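Long-range contact in transthyretin-like protein (Klebsiella pneumoniae subsp. pneumoniae, PDB 3QVA), which probably catalyses the hydrolysis of 5-hydroxyisourate to 2-oxo-4-hydroxy-4-carboxy-5-ureidoimidazoline in purine breakdown, working as a homotetramer: residues A85-F89 with H100-L104. Numbering follows the deposited sequence.
Sequences AQIDF and HLPFL
In Ile-87 CG1, and in Phe-103 CG, lie beside the backbone N and anti to the carbonyl carbon (chi1 -60° in Ile-87); with the extended second torsion of Ile-87 (170°), this places CD1 over the phenyl ring of Phe-103. The two side chains reach out from opposite strands. Methyl CD1 of Ile-87 settles over one ring face, 3.7 Å from the centroid of Phe-103 and displaced toward the rim, in a CH-pi contact; its nearest ring atom is CZ of Phe-103, 3.3 Å from CD1. An unbranched methylene-methyl arm suits this place, being slim enough to lie against the flat ring in a tight fit. Ala-85 receives the same ring near CE1 of Phe-103, 3.7 Å from CB of Ala-85, where a single methyl leaves room for the bulky phenyl.

A second pair repeats the theme the other way round, the methyl now coming from 100-104 and the ring from 85-89. CD1 of Leu-101 stands almost on the normal of the Phe-89 ring, 5° off it and 3.4 Å from its centroid, so all six ring carbons of Phe-89 lie at similar distances from that methyl. Leucine's forked end puts one methyl on the ring axis, and the broad phenyl offers it a flat, polarisable surface.

Strand 82-90 is the outermost strand of one sheet within its own chain, and strand 99-106 belongs to the facing sheet of the transthyretin-family sandwich; the contact joins the two layers through their shared core. On the other side of 85-89, Asp-88 forms a salt bridge with Arg-84 of the second subunit, whose strand continues the sheet. Ala-85, Ile-87 and Phe-89 bond through their backbones to Ala-67, Leu-65 and Tyr-63, and the carbonyls of Leu-101 and Pro-102 to the hydroxyls of Thr-14 and Thr-112. With these backbone groups served within their own layers, the two sheets are held here by dispersion and methyl-to-pi attraction between buried side chains, which favours close fit over bond direction.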
loop_
_atom_site.group_PDB
_atom_site.type_symbol
_atom_site.label_atom_id
_atom_site.label_comp_id
_atom_site.label_asym_id
_atom_site.label_seq_id
_atom_site.Cartn_x
_atom_site.Cartn_y
_atom_site.Cartn_z
ATOM N N ALA A 85 -3.064 -9.968 -10.544
ATOM C CA ALA A 85 -3.058 -8.545 -10.278
ATOM C C ALA A 85 -3.114 -7.809 -11.607
ATOM O O ALA A 85 -2.155 -7.826 -12.376
ATOM C CB ALA A 85 -1.804 -8.160 -9.485
ATOM N N GLN A 86 -4.260 -7.192 -11.875
ATOM C CA GLN A 86 -4.474 -6.463 -13.114
ATOM C C GLN A 86 -4.468 -4.960 -12.852
ATOM O O GLN A 86 -5.199 -4.474 -11.979
ATOM C CB GLN A 86 -5.797 -6.893 -13.760
ATOM C CG GLN A 86 -6.110 -6.154 -15.046
ATOM C CD GLN A 86 -7.441 -6.559 -15.662
ATOM O OE1 GLN A 86 -8.352 -5.735 -15.788
ATOM N NE2 GLN A 86 -7.564 -7.826 -16.046
ATOM N N ILE A 87 -3.637 -4.239 -13.608
ATOM C CA ILE A 87 -3.629 -2.779 -13.595
ATOM C C ILE A 87 -4.220 -2.259 -14.904
ATOM O O ILE A 87 -3.834 -2.700 -15.997
ATOM C CB ILE A 87 -2.203 -2.212 -13.454
ATOM C CG1 ILE A 87 -1.542 -2.689 -12.160
ATOM C CG2 ILE A 87 -2.235 -0.675 -13.496
ATOM C CD1 ILE A 87 -0.050 -2.346 -12.126
ATOM N N ASP A 88 -5.156 -1.325 -14.789
ATOM C CA ASP A 88 -5.768 -0.716 -15.964
ATOM C C ASP A 88 -5.394 0.753 -15.985
ATOM O O ASP A 88 -5.696 1.487 -15.045
ATOM C CB ASP A 88 -7.282 -0.891 -15.904
ATOM C CG ASP A 88 -7.697 -2.334 -16.043
ATOM O OD1 ASP A 88 -8.076 -2.949 -15.018
ATOM O OD2 ASP A 88 -7.620 -2.854 -17.181
ATOM N N PHE A 89 -4.706 1.175 -17.042
ATOM C CA PHE A 89 -4.177 2.530 -17.092
ATOM C C PHE A 89 -4.285 3.141 -18.484
ATOM O O PHE A 89 -4.644 2.463 -19.451
ATOM C CB PHE A 89 -2.733 2.583 -16.560
ATOM C CG PHE A 89 -1.735 1.826 -17.400
ATOM C CD1 PHE A 89 -0.891 2.505 -18.277
ATOM C CD2 PHE A 89 -1.632 0.440 -17.309
ATOM C CE1 PHE A 89 0.039 1.816 -19.053
ATOM C CE2 PHE A 89 -0.702 -0.261 -18.084
ATOM C CZ PHE A 89 0.132 0.431 -18.953
ATOM N N HIS A 100 6.447 3.774 -15.314
ATOM C CA HIS A 100 6.954 2.712 -14.466
ATOM C C HIS A 100 5.845 2.383 -13.484
ATOM O O HIS A 100 5.470 3.224 -12.669
ATOM C CB HIS A 100 8.225 3.154 -13.736
ATOM C CG HIS A 100 8.838 2.084 -12.889
ATOM N ND1 HIS A 100 9.256 0.875 -13.405
ATOM C CD2 HIS A 100 9.113 2.044 -11.564
ATOM C CE1 HIS A 100 9.754 0.133 -12.431
ATOM N NE2 HIS A 100 9.678 0.818 -11.304
ATOM N N LEU A 101 5.308 1.172 -13.582
ATOM C CA LEU A 101 4.145 0.780 -12.789
ATOM C C LEU A 101 4.436 -0.491 -11.989
ATOM O O LEU A 101 4.175 -1.599 -12.472
ATOM C CB LEU A 101 2.919 0.594 -13.696
ATOM C CG LEU A 101 2.464 1.776 -14.565
ATOM C CD1 LEU A 101 1.342 1.356 -15.497
ATOM C CD2 LEU A 101 2.022 2.964 -13.723
ATOM N N PRO A 102 4.989 -0.336 -10.768
ATOM C CA PRO A 102 5.343 -1.491 -9.953
ATOM C C PRO A 102 4.145 -2.214 -9.352
ATOM O O PRO A 102 3.047 -1.648 -9.277
ATOM C CB PRO A 102 6.207 -0.890 -8.829
ATOM C CG PRO A 102 6.619 0.470 -9.343
ATOM C CD PRO A 102 5.460 0.919 -10.158
ATOM N N PHE A 103 4.380 -3.462 -8.950
ATOM C CA PHE A 103 3.439 -4.265 -8.175
ATOM C C PHE A 103 4.106 -4.578 -6.839
ATOM O O PHE A 103 5.165 -5.206 -6.814
ATOM C CB PHE A 103 3.179 -5.612 -8.863
ATOM C CG PHE A 103 2.411 -5.529 -10.160
ATOM C CD1 PHE A 103 1.041 -5.784 -10.185
ATOM C CD2 PHE A 103 3.065 -5.254 -11.360
ATOM C CE1 PHE A 103 0.318 -5.736 -11.380
ATOM C CE2 PHE A 103 2.353 -5.198 -12.566
ATOM C CZ PHE A 103 0.974 -5.443 -12.575
ATOM N N LEU A 104 3.493 -4.164 -5.740
ATOM C CA LEU A 104 3.962 -4.568 -4.416
ATOM C C LEU A 104 3.016 -5.653 -3.949
ATOM O O LEU A 104 1.850 -5.377 -3.687
ATOM C CB LEU A 104 3.953 -3.386 -3.440
ATOM C CG LEU A 104 4.658 -2.099 -3.867
ATOM C CD1 LEU A 104 4.662 -1.100 -2.716
ATOM C CD2 LEU A 104 6.073 -2.374 -4.345
#